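Local coordinates for protein 2-hydroxyhepta-2,4-diene-1,7-dioate isomerase (Corynebacterium glutamicum, PDB 4DBF) that probably works as a magnesium-dependent lyase or isomerase of the fumarylacetoacetate hydrolase family, with oxaloacetate decarboxylation as its likely reaction, at residues F23-I26 and G31-F34; M78-V83 and T115-P120; P106-L111 and G178-A183; R171-A176 and K184-F189; N229-I232 and E237-E240. One frame throughout, in Å; residues are numbered along the deposited sequence.

Interaction 1. Residues F23-I26 and G31-F34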
# COMPACT_ATOMS: atom_id res chain seq x y z
N PHE A 23 18.60 0.61 15.17
CA PHE A 23 18.80 1.14 13.85
C PHE A 23 17.88 2.29 13.54
O PHE A 23 16.72 2.23 13.78
CB PHE A 23 18.53 0.11 12.80
CG PHE A 23 19.54 -0.96 12.73
CD1 PHE A 23 20.84 -0.65 12.54
CD2 PHE A 23 19.17 -2.26 12.86
CE1 PHE A 23 21.78 -1.62 12.48
CE2 PHE A 23 20.10 -3.24 12.79
CZ PHE A 23 21.41 -2.92 12.61
N GLY A 24 18.44 3.31 12.96
CA GLY A 24 17.67 4.43 12.53
C GLY A 24 18.03 4.88 11.15
O GLY A 24 18.86 4.33 10.51
N ARG A 25 17.35 5.91 10.73
CA ARG A 25 17.69 6.64 9.55
C ARG A 25 17.84 8.08 10.01
O ARG A 25 17.09 8.58 10.79
CB ARG A 25 16.61 6.56 8.52
CG ARG A 25 16.71 5.45 7.55
CD ARG A 25 15.49 5.41 6.63
NE ARG A 25 15.56 6.38 5.59
CZ ARG A 25 14.74 7.40 5.42
NH1 ARG A 25 13.74 7.62 6.20
NH2 ARG A 25 14.92 8.22 4.43
N ILE A 26 18.84 8.74 9.47
CA ILE A 26 19.11 10.09 9.83
C ILE A 26 19.38 11.00 8.64
O ILE A 26 19.85 10.57 7.65
CB ILE A 26 20.31 10.21 10.80
CG1 ILE A 26 21.51 9.42 10.30
CG2 ILE A 26 19.92 9.79 12.19
CD1 ILE A 26 22.75 9.69 11.11
N GLY A 31 23.84 14.51 3.98
CA GLY A 31 22.78 13.74 3.36
C GLY A 31 22.17 12.74 4.34
O GLY A 31 22.32 12.89 5.50
N MET A 32 21.51 11.73 3.83
CA MET A 32 20.83 10.73 4.64
C MET A 32 21.51 9.41 4.62
O MET A 32 22.03 9.01 3.65
CB MET A 32 19.46 10.46 4.08
CG MET A 32 18.49 11.57 4.23
SD MET A 32 16.95 11.17 3.41
CE MET A 32 16.03 12.53 4.03
N CYS A 33 21.38 8.69 5.71
CA CYS A 33 21.89 7.36 5.79
C CYS A 33 21.17 6.55 6.84
O CYS A 33 20.45 7.07 7.63
CB CYS A 33 23.38 7.37 6.09
SG CYS A 33 23.80 8.12 7.65
N PHE A 34 21.36 5.25 6.78
CA PHE A 34 21.11 4.33 7.86
C PHE A 34 22.22 4.40 8.89
O PHE A 34 23.35 4.66 8.57
CB PHE A 34 20.95 2.91 7.35
CG PHE A 34 19.64 2.66 6.70
CD1 PHE A 34 18.52 2.50 7.45
CD2 PHE A 34 19.54 2.62 5.33
CE1 PHE A 34 17.32 2.27 6.85
CE2 PHE A 34 18.33 2.39 4.73
CZ PHE A 34 17.22 2.21 5.49
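Arg25 sets CG over one face of the Phe34 ring, with CD beside it, and this is the tight side of the contact. Arg25 CG comes within 3.3 Å of Phe34 CE1, and Arg25 CD within 3.6 Å of the same atom. The chi1 of Arg25, -91°, is well off a staggered value and leaves CG beside the backbone N, where it meets the ring. The guanidinium does not stack on the ring: the two planes stand 64° apart, and the methylenes do the touching. Strands 22-28 and 31-38 run antiparallel as a beta hairpin, with Arg25 and Phe34 a non-hydrogen-bonded pair. The next pair, Ile26 and Cys33, is hydrogen-bonded both ways, Ile26 N to Cys33 O at 3.0 Å and Cys33 N to Ile26 O at 3.1 Å. Close by, Met32 CA makes a CA-H...O contact of 3.2 Å with Ile26 O. On the face of the sheet shared by Ile26 and Cys33, Ile26 CG1 rests 3.7 Å from Cys33 SG, and Leu74 and Ala49 add to the apolar surround of Ile26.

The Met32 side chain is the looser part. It is exposed, and its extended chain brings Met32 SD to 3.7 Å from Arg25 NH2, a glancing approach. Arg25 meanwhile spends NH1 on the carbonyl oxygen of Ala76, beyond strand 73-75. The arginine thus divides its work: NH1 is held by Ala76 O while the CG and CD methylenes pack on the ring, so the contact with Phe34 is made through apolar carbons.

Interaction 2. Residues M78-V83 and T115-P120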
# COMPACT_ATOMS: atom_id res chain seq x y z
N MET A 78 12.42 3.46 8.46
CA MET A 78 12.31 2.71 7.22
C MET A 78 11.45 3.46 6.21
O MET A 78 10.65 4.27 6.55
CB MET A 78 11.57 1.39 7.40
CG MET A 78 12.34 0.26 8.01
SD MET A 78 13.74 -0.35 7.10
CE MET A 78 14.73 -0.85 8.48
N LEU A 79 11.60 3.07 4.97
CA LEU A 79 10.72 3.48 3.92
C LEU A 79 10.01 2.23 3.46
O LEU A 79 10.39 1.60 2.55
CB LEU A 79 11.50 4.11 2.80
CG LEU A 79 12.23 5.38 3.15
CD1 LEU A 79 12.88 5.92 1.90
CD2 LEU A 79 11.33 6.40 3.77
N PRO A 80 8.96 1.88 4.15
CA PRO A 80 8.32 0.60 3.91
C PRO A 80 7.57 0.53 2.59
O PRO A 80 7.00 1.49 2.25
CB PRO A 80 7.34 0.49 5.05
CG PRO A 80 7.06 1.88 5.43
CD PRO A 80 8.26 2.67 5.15
N SER A 81 7.56 -0.63 1.96
CA SER A 81 6.77 -0.87 0.75
C SER A 81 5.28 -0.81 1.05
O SER A 81 4.52 -0.35 0.27
CB SER A 81 7.13 -2.18 0.05
OG SER A 81 6.43 -3.24 0.55
N LYS A 82 4.91 -1.29 2.21
CA LYS A 82 3.58 -1.13 2.72
C LYS A 82 3.54 -1.17 4.24
O LYS A 82 4.45 -1.60 4.86
CB LYS A 82 2.65 -2.18 2.14
CG LYS A 82 3.11 -3.60 2.32
CD LYS A 82 2.21 -4.56 1.59
CE LYS A 82 2.57 -5.99 1.89
NZ LYS A 82 3.87 -6.39 1.35
N VAL A 83 2.44 -0.69 4.77
CA VAL A 83 2.18 -0.67 6.18
C VAL A 83 0.89 -1.43 6.42
O VAL A 83 -0.13 -1.07 5.90
CB VAL A 83 2.04 0.73 6.74
CG1 VAL A 83 1.74 0.66 8.22
CG2 VAL A 83 3.26 1.54 6.42
N THR A 115 3.12 6.72 1.64
CA THR A 115 3.04 8.14 1.65
C THR A 115 2.50 8.74 2.95
O THR A 115 2.64 9.88 3.18
CB THR A 115 2.21 8.64 0.46
OG1 THR A 115 1.08 7.82 0.29
CG2 THR A 115 3.03 8.56 -0.76
N ALA A 116 1.91 7.93 3.80
CA ALA A 116 1.45 8.40 5.09
C ALA A 116 2.58 8.51 6.10
O ALA A 116 2.51 9.21 7.04
CB ALA A 116 0.36 7.50 5.63
N VAL A 117 3.62 7.75 5.86
CA VAL A 117 4.73 7.64 6.77
C VAL A 117 5.48 8.95 6.91
O VAL A 117 5.73 9.61 5.97
CB VAL A 117 5.69 6.52 6.33
CG1 VAL A 117 6.88 6.48 7.25
CG2 VAL A 117 4.97 5.20 6.32
N THR A 118 5.77 9.30 8.14
CA THR A 118 6.67 10.39 8.46
C THR A 118 7.54 10.07 9.69
O THR A 118 7.38 9.04 10.30
CB THR A 118 5.93 11.74 8.60
OG1 THR A 118 6.85 12.82 8.58
CG2 THR A 118 5.19 11.81 9.87
N GLY A 119 8.45 10.95 10.02
CA GLY A 119 9.37 10.67 11.08
C GLY A 119 9.15 11.41 12.37
O GLY A 119 8.25 12.18 12.47
N PRO A 120 10.02 11.19 13.34
CA PRO A 120 9.95 11.90 14.60
C PRO A 120 10.04 13.40 14.42
O PRO A 120 10.82 13.83 13.65
CB PRO A 120 11.16 11.40 15.34
CG PRO A 120 11.42 10.10 14.77
CD PRO A 120 11.02 10.14 13.36
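With chi1 at 177°, Val117 keeps CG1 trans to its backbone N and turns CG2 toward Pro80 and Val83. Val83 has nearly the same first torsion, 179°, which leaves its own CG2 beside the backbone N and aimed at the same spot. The outcome is a small, almost equilateral cluster of three carbons. Val117 CG2 lies 4.0 Å from Pro80 CG and 4.0 Å from Val83 CG2, and Pro80 CG is 3.9 Å from Val83 CG2 within its own segment. The proline approaches the valine methyl head-on with the flap of its ring, whereas the two valines meet at a slant. All spacings are those of relaxed apolar contact.

The segments belong to different kinds of structure. Residues 78-83 form the connection between strand 73-75 and strand 83-87; residues 115-120, in the fumarylacetoacetate hydrolase-like part, contain the short strand 117-118, which runs parallel to strand 190-197. Val117 packs against this connection, with Ala76 and Ile192 also touching it. Next along the chain, Lys82 forms a salt bridge with Asp252, while Val83 pairs through its backbone with Lys112.

The Val83 side chain is about 9 Å from the magnesium ion bound by Glu136, Glu138 and Asp167, and about 7 Å from the side chain of Asp167, near the site without touching the metal. At the Met78 end, Met78 O is buried by the contact and has no polar partner in the model; Val117 CG1 stands 4.4 Å from Met78 O.

Interaction 3. Residues P106-L111 and G178-A183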
# COMPACT_ATOMS: atom_id res chain seq x y z
N PRO A 106 -14.23 -9.44 14.82
CA PRO A 106 -12.87 -9.83 15.13
C PRO A 106 -11.88 -8.85 14.56
O PRO A 106 -12.24 -8.03 13.79
CB PRO A 106 -12.75 -11.17 14.48
CG PRO A 106 -13.69 -11.11 13.38
CD PRO A 106 -14.84 -10.35 13.87
N PRO A 107 -10.64 -8.96 14.97
CA PRO A 107 -9.59 -8.13 14.42
C PRO A 107 -9.59 -8.13 12.91
O PRO A 107 -9.89 -9.10 12.32
CB PRO A 107 -8.34 -8.78 14.96
CG PRO A 107 -8.76 -9.34 16.26
CD PRO A 107 -10.11 -9.87 15.98
N THR A 108 -9.23 -7.02 12.31
CA THR A 108 -9.27 -6.88 10.89
C THR A 108 -8.01 -6.18 10.42
O THR A 108 -7.53 -5.33 11.08
CB THR A 108 -10.51 -6.09 10.47
OG1 THR A 108 -10.73 -6.19 9.08
CG2 THR A 108 -10.39 -4.66 10.87
N LEU A 109 -7.55 -6.55 9.25
CA LEU A 109 -6.37 -6.00 8.66
C LEU A 109 -6.73 -4.80 7.80
O LEU A 109 -7.73 -4.79 7.18
CB LEU A 109 -5.76 -7.09 7.81
CG LEU A 109 -4.52 -6.96 6.98
CD1 LEU A 109 -4.01 -8.35 6.65
CD2 LEU A 109 -4.87 -6.23 5.72
N PHE A 110 -5.87 -3.81 7.76
CA PHE A 110 -6.00 -2.75 6.79
C PHE A 110 -4.62 -2.20 6.39
O PHE A 110 -3.62 -2.57 6.95
CB PHE A 110 -6.97 -1.66 7.24
CG PHE A 110 -6.51 -0.87 8.40
CD1 PHE A 110 -6.69 -1.32 9.65
CD2 PHE A 110 -5.92 0.33 8.23
CE1 PHE A 110 -6.25 -0.61 10.72
CE2 PHE A 110 -5.47 1.04 9.28
CZ PHE A 110 -5.63 0.57 10.54
N LEU A 111 -4.62 -1.34 5.40
CA LEU A 111 -3.38 -0.79 4.88
C LEU A 111 -3.28 0.70 5.09
O LEU A 111 -4.24 1.36 4.95
CB LEU A 111 -3.25 -1.09 3.41
CG LEU A 111 -3.28 -2.56 3.00
CD1 LEU A 111 -3.40 -2.77 1.52
CD2 LEU A 111 -2.10 -3.27 3.55
N GLY A 178 -16.70 4.41 5.51
CA GLY A 178 -16.81 2.96 5.81
C GLY A 178 -15.44 2.25 5.72
O GLY A 178 -15.01 1.60 6.68
N GLN A 179 -14.79 2.35 4.55
CA GLN A 179 -13.35 1.86 4.49
C GLN A 179 -12.49 2.93 5.12
O GLN A 179 -12.67 4.10 4.77
CB GLN A 179 -12.94 1.62 3.05
CG GLN A 179 -13.86 0.53 2.37
CD GLN A 179 -13.70 -0.79 3.10
OE1 GLN A 179 -12.60 -1.34 3.20
NE2 GLN A 179 -14.78 -1.27 3.71
N TRP A 180 -11.57 2.52 6.02
CA TRP A 180 -10.75 3.36 6.78
C TRP A 180 -9.55 3.93 6.00
O TRP A 180 -8.84 4.77 6.53
CB TRP A 180 -10.22 2.65 8.01
CG TRP A 180 -11.25 2.12 8.97
CD1 TRP A 180 -12.59 2.49 9.07
CD2 TRP A 180 -11.03 1.09 9.94
NE1 TRP A 180 -13.20 1.74 10.06
CE2 TRP A 180 -12.26 0.91 10.64
CE3 TRP A 180 -9.91 0.35 10.32
CZ2 TRP A 180 -12.40 -0.06 11.61
CZ3 TRP A 180 -10.04 -0.64 11.34
CH2 TRP A 180 -11.29 -0.81 11.98
N ALA A 181 -9.31 3.41 4.79
CA ALA A 181 -8.10 3.79 4.03
C ALA A 181 -7.83 5.30 3.98
O ALA A 181 -6.78 5.73 4.33
CB ALA A 181 -8.17 3.24 2.61
N ARG A 182 -8.80 6.10 3.57
CA ARG A 182 -8.58 7.56 3.54
C ARG A 182 -8.36 8.21 4.90
O ARG A 182 -7.38 8.97 5.11
CB ARG A 182 -9.74 8.26 2.75
CG ARG A 182 -9.49 9.73 2.52
CD ARG A 182 -10.50 10.27 1.47
NE ARG A 182 -11.89 10.25 1.99
CZ ARG A 182 -12.72 11.31 1.97
NH1 ARG A 182 -12.31 12.48 1.49
NH2 ARG A 182 -13.98 11.20 2.41
N ALA A 183 -9.19 7.87 5.86
CA ALA A 183 -9.11 8.43 7.22
C ALA A 183 -7.74 8.20 7.85
O ALA A 183 -7.33 8.96 8.73
CB ALA A 183 -10.13 7.73 8.15
O HOH W 1 -4.69 4.17 5.24
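Beside the magnesium site of Glu136, Glu138 and Asp167, in the fumarylacetoacetate hydrolase-like part, Trp180 and Phe110 form a T-shaped pair, the indole presenting its edge to the face of the phenyl. Their planes are 82° apart, and the centroid of the Trp180 six-membered ring lies 5.3 Å from that of the Phe110 ring. Trp180 CE3 makes the nearest approach, 3.7 Å from Phe110 CD1, set over the ring but toward its rim. Phe110 reaches this place because chi1 of 68° puts its ring between the backbone N and the carbonyl carbon, standing the phenyl up from strand 108-112 toward the loop before helix 181-185. The Phe110 side chain is also about 4 Å from that magnesium ion and from the side chain of Asp167, so the phenyl lies beside the metal.

Two residues back on the same strand, Thr108 extends its methyl to the indole: Thr108 CG2 is 4.1 Å from Trp180 CZ3. Its hydroxyl turns elsewhere, to the carbonyl oxygen of Asp177 of the second subunit, so one side chain serves both the packing and the dimer interface. Gln179 also bonds across that interface, OE1 to Trp180 N and NE2 to Gly178 O of the second subunit, and the same bonds are returned. Farther along the strand the segments are bridged by water, which donates to Leu111 O at 2.9 Å and to Ala181 O at 2.8 Å.

Interaction 4. Residues R171-A176 and K184-F189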
# COMPACT_ATOMS: atom_id res chain seq x y z
N ARG A 171 -11.60 10.22 12.75
CA ARG A 171 -12.77 9.38 13.12
C ARG A 171 -14.00 9.72 12.29
O ARG A 171 -14.82 8.86 12.00
CB ARG A 171 -13.12 9.55 14.58
CG ARG A 171 -12.00 9.23 15.51
CD ARG A 171 -11.53 7.74 15.44
NE ARG A 171 -10.57 7.46 16.48
CZ ARG A 171 -9.68 6.45 16.45
NH1 ARG A 171 -9.62 5.64 15.41
NH2 ARG A 171 -8.79 6.32 17.41
N ASP A 172 -14.13 10.99 11.94
CA ASP A 172 -15.25 11.40 11.09
C ASP A 172 -15.19 10.78 9.71
O ASP A 172 -16.25 10.38 9.13
CB ASP A 172 -15.31 12.95 10.95
CG ASP A 172 -15.78 13.65 12.25
OD1 ASP A 172 -16.27 12.95 13.16
OD2 ASP A 172 -15.55 14.89 12.38
N LEU A 173 -13.98 10.74 9.11
CA LEU A 173 -13.88 10.11 7.78
C LEU A 173 -14.06 8.59 7.87
O LEU A 173 -14.63 8.01 6.90
CB LEU A 173 -12.57 10.43 7.05
CG LEU A 173 -12.37 11.91 6.69
CD1 LEU A 173 -10.97 12.11 6.16
CD2 LEU A 173 -13.39 12.41 5.65
N GLN A 174 -13.59 7.98 8.96
CA GLN A 174 -13.77 6.54 9.10
C GLN A 174 -15.30 6.21 9.00
O GLN A 174 -15.73 5.28 8.28
CB GLN A 174 -13.30 6.04 10.42
CG GLN A 174 -11.84 5.83 10.53
CD GLN A 174 -11.45 5.24 11.88
OE1 GLN A 174 -11.00 5.91 12.77
NE2 GLN A 174 -11.65 3.95 12.04
N PHE A 175 -16.09 6.95 9.78
CA PHE A 175 -17.53 6.88 9.65
C PHE A 175 -18.09 7.26 8.29
O PHE A 175 -18.88 6.49 7.77
CB PHE A 175 -18.24 7.69 10.76
CG PHE A 175 -19.72 7.64 10.64
CD1 PHE A 175 -20.42 6.46 10.97
CD2 PHE A 175 -20.42 8.72 10.13
CE1 PHE A 175 -21.80 6.37 10.83
CE2 PHE A 175 -21.82 8.64 9.98
CZ PHE A 175 -22.48 7.45 10.33
N ALA A 176 -17.73 8.37 7.65
CA ALA A 176 -18.34 8.68 6.32
C ALA A 176 -18.00 7.70 5.19
O ALA A 176 -18.78 7.50 4.28
CB ALA A 176 -17.91 10.07 5.83
N LYS A 184 -7.07 7.08 7.47
CA LYS A 184 -5.82 6.72 8.14
C LYS A 184 -4.61 6.90 7.21
O LYS A 184 -3.49 6.60 7.59
CB LYS A 184 -5.91 5.28 8.60
CG LYS A 184 -6.96 5.08 9.76
CD LYS A 184 -6.95 3.67 10.24
CE LYS A 184 -7.77 3.53 11.58
NZ LYS A 184 -6.89 3.59 12.81
N GLY A 185 -4.89 7.31 5.98
CA GLY A 185 -3.93 7.21 4.86
C GLY A 185 -3.54 8.57 4.29
O GLY A 185 -2.73 8.65 3.37
N ILE A 186 -4.06 9.64 4.91
CA ILE A 186 -3.69 11.04 4.52
C ILE A 186 -2.16 11.21 4.76
O ILE A 186 -1.61 10.67 5.74
CB ILE A 186 -4.54 12.04 5.30
CG1 ILE A 186 -5.96 12.03 4.68
CG2 ILE A 186 -4.03 13.50 5.20
CD1 ILE A 186 -7.12 12.55 5.61
N ASP A 187 -1.45 11.88 3.87
CA ASP A 187 -0.04 12.17 4.06
C ASP A 187 0.22 12.61 5.53
O ASP A 187 -0.49 13.40 6.04
CB ASP A 187 0.44 13.27 3.12
CG ASP A 187 0.55 12.87 1.67
OD1 ASP A 187 0.26 11.77 1.30
OD2 ASP A 187 0.90 13.73 0.89
N THR A 188 1.28 12.10 6.12
CA THR A 188 1.74 12.36 7.49
C THR A 188 0.93 11.65 8.62
O THR A 188 1.30 11.77 9.79
CB THR A 188 1.94 13.87 7.91
OG1 THR A 188 0.65 14.45 8.15
CG2 THR A 188 2.79 14.68 6.84
N PHE A 189 -0.09 10.86 8.23
CA PHE A 189 -0.91 10.22 9.25
C PHE A 189 -0.27 8.91 9.77
O PHE A 189 -0.91 8.17 10.50
CB PHE A 189 -2.31 9.93 8.68
CG PHE A 189 -3.22 11.07 8.81
CD1 PHE A 189 -2.69 12.37 8.86
CD2 PHE A 189 -4.60 10.85 9.01
CE1 PHE A 189 -3.56 13.47 9.04
CE2 PHE A 189 -5.47 11.92 9.18
CZ PHE A 189 -4.97 13.25 9.17
O HOH W 2 -8.67 2.52 14.91
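Lys184 leads the segment, laying the end of its chain against the amide of Gln174, with Lys184 CE 3.9 Å from Gln174 NE2. The two chains cross at a slant, and a bend at chi4 (-96°) swings NZ onward to Ser169 and the metal ligand Asp167. Lys184 NZ stands 4.3 Å from Arg171 NH1, and one water links them, accepting from Lys184 NZ at 3.0 Å and more weakly from Arg171 NH1. The arginine is fixed within its helix: Arg171 NH1 donates to Gln174 OE1 at 3.0 Å, nearly straight at 164°, meeting a lone pair in the amide plane while the oxygen lies close to the guanidinium plane. NE and NH2 of Arg171 go to Glu134 and Glu136, which fixes the rotation of the group.

After Gly185, Ile186 faces the helix again. Ile186 CD1 touches Leu173 CD1 at 3.9 Å, the side chains crossing at about a right angle. Ile186 then opens a type II beta turn that continues through Asp187 and Thr188 and closes with Phe189 N on Ile186 O at 2.9 Å. Within the turn, Ile186 CB lies 3.7 Å above the centre of the Phe189 ring.

The basic ends of Lys184 and Arg171 thus gather round the acidic ligands of the magnesium site of Glu136, Glu138 and Asp167: Asp167 takes a bond from the lysine and Glu136 a salt bridge from the arginine, the second shell of that site in this fumarylacetoacetate hydrolase relative.

Interaction 5. Residues N229-I232 and E237-E240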
# COMPACT_ATOMS: atom_id res chain seq x y z
N ASN A 229 -0.44 -6.50 26.52
CA ASN A 229 -1.13 -7.68 26.98
C ASN A 229 -2.65 -7.57 26.84
O ASN A 229 -3.34 -8.52 27.16
CB ASN A 229 -0.68 -8.01 28.42
CG ASN A 229 -1.25 -7.06 29.46
OD1 ASN A 229 -2.34 -6.47 29.29
ND2 ASN A 229 -0.53 -6.92 30.57
N GLN A 230 -3.18 -6.43 26.37
CA GLN A 230 -4.58 -6.32 25.94
C GLN A 230 -4.82 -6.86 24.49
O GLN A 230 -5.94 -6.86 24.00
CB GLN A 230 -5.02 -4.86 25.92
CG GLN A 230 -4.97 -4.09 27.23
CD GLN A 230 -5.53 -2.69 27.09
OE1 GLN A 230 -6.70 -2.49 26.74
NE2 GLN A 230 -4.70 -1.73 27.33
N MET A 231 -3.75 -7.22 23.78
CA MET A 231 -3.91 -7.68 22.39
C MET A 231 -4.76 -8.93 22.29
O MET A 231 -4.56 -9.85 23.05
CB MET A 231 -2.53 -7.97 21.75
CG MET A 231 -1.89 -6.69 21.22
SD MET A 231 -0.11 -6.91 20.97
CE MET A 231 -0.08 -7.73 19.44
N ILE A 232 -5.66 -8.99 21.33
CA ILE A 232 -6.45 -10.17 21.09
C ILE A 232 -5.70 -11.22 20.26
O ILE A 232 -5.64 -12.42 20.63
CB ILE A 232 -7.80 -9.75 20.45
CG1 ILE A 232 -8.59 -8.86 21.42
CG2 ILE A 232 -8.60 -10.98 19.99
CD1 ILE A 232 -9.71 -8.07 20.72
N GLU A 237 0.44 -14.70 16.04
CA GLU A 237 -0.78 -14.94 15.30
C GLU A 237 -1.00 -13.78 14.28
O GLU A 237 -1.49 -14.02 13.18
CB GLU A 237 -2.00 -15.01 16.22
CG GLU A 237 -3.26 -15.28 15.47
CD GLU A 237 -4.53 -15.34 16.34
OE1 GLU A 237 -4.45 -15.16 17.58
OE2 GLU A 237 -5.60 -15.56 15.71
N ILE A 238 -0.67 -12.55 14.67
CA ILE A 238 -0.76 -11.42 13.69
C ILE A 238 0.09 -11.73 12.44
O ILE A 238 -0.37 -11.64 11.30
CB ILE A 238 -0.26 -10.14 14.33
CG1 ILE A 238 -1.19 -9.77 15.50
CG2 ILE A 238 -0.27 -8.96 13.29
CD1 ILE A 238 -0.68 -8.53 16.32
N ILE A 239 1.34 -12.09 12.64
CA ILE A 239 2.22 -12.40 11.52
C ILE A 239 1.75 -13.57 10.63
O ILE A 239 1.81 -13.50 9.43
CB ILE A 239 3.67 -12.51 11.99
CG1 ILE A 239 4.20 -11.13 12.30
CG2 ILE A 239 4.54 -13.14 10.96
CD1 ILE A 239 5.16 -11.07 13.44
N GLU A 240 1.24 -14.62 11.24
CA GLU A 240 0.68 -15.73 10.51
C GLU A 240 -0.55 -15.34 9.69
O GLU A 240 -0.72 -15.72 8.55
CB GLU A 240 0.30 -16.78 11.51
CG GLU A 240 -0.36 -17.98 10.94
CD GLU A 240 -0.69 -18.98 12.01
OE1 GLU A 240 -1.70 -18.80 12.65
OE2 GLU A 240 0.08 -19.90 12.22
O HOH W 3 -6.58 -14.56 19.17
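Met231 CE and Ile238 CD1 carry the direct contact, methyl against methyl, with the two side chains crossing at about a right angle. Their 3.3 Å separation is shorter than ordinary van der Waals contact, so its exact value is doubtful, though the packing itself is clear. A bend at the end of the methionine, chi3 80°, turns CE out of line with the chain and toward the helix, where Ile238 extends its CG1 branch to meet it.

Next to this apolar touch comes a polar one through water. A single molecule donates to Ile232 O at 2.8 Å and to Glu237 OE1 at 2.7 Å, bridging an oxygen pair that stands 4.3 Å apart, Ile232 O to Glu237 OE1. Glu237 has chi1 and chi2 both near 180°, an extended chain that brings the carboxylate there, on the solvent-exposed side.

Farther out, Tyr90 packs on Met231, and Asn89 touches Ile238 besides pairing through its backbone with Ile232. Ile254 of strand 253-255 also packs on Ile238. The arrangement is a loop folded against the helix it leads into: the connection from strand 219-227 rests on the early turns of helix 235-243 in the fumarylacetoacetate hydrolase-like part.

Overall arrangement
Interaction 1 lies in the N-terminal hairpin, about 29 to 31 Å, centre to centre, from interactions 3, 4 and 5, which lie in the fumarylacetoacetate hydrolase-like part. Interaction 2, at the connection between the two, has its centre about 14 Å from that of interaction 1, and Arg25 touches Leu79 there. Interactions 3 and 4 are the closest pair, centres about 10 Å apart; they share helix 181-185, alternate along the chain, and together flank the magnesium site of Glu136, Glu138 and Asp167, Phe110 packing on Lys184. Interaction 5 comes last in sequence and meets interaction 3 through Pro107 and Ile232. Interactions 2, 3 and 4 all reach the second subunit, so the parts that flank this metal site also take part in the dimer contact.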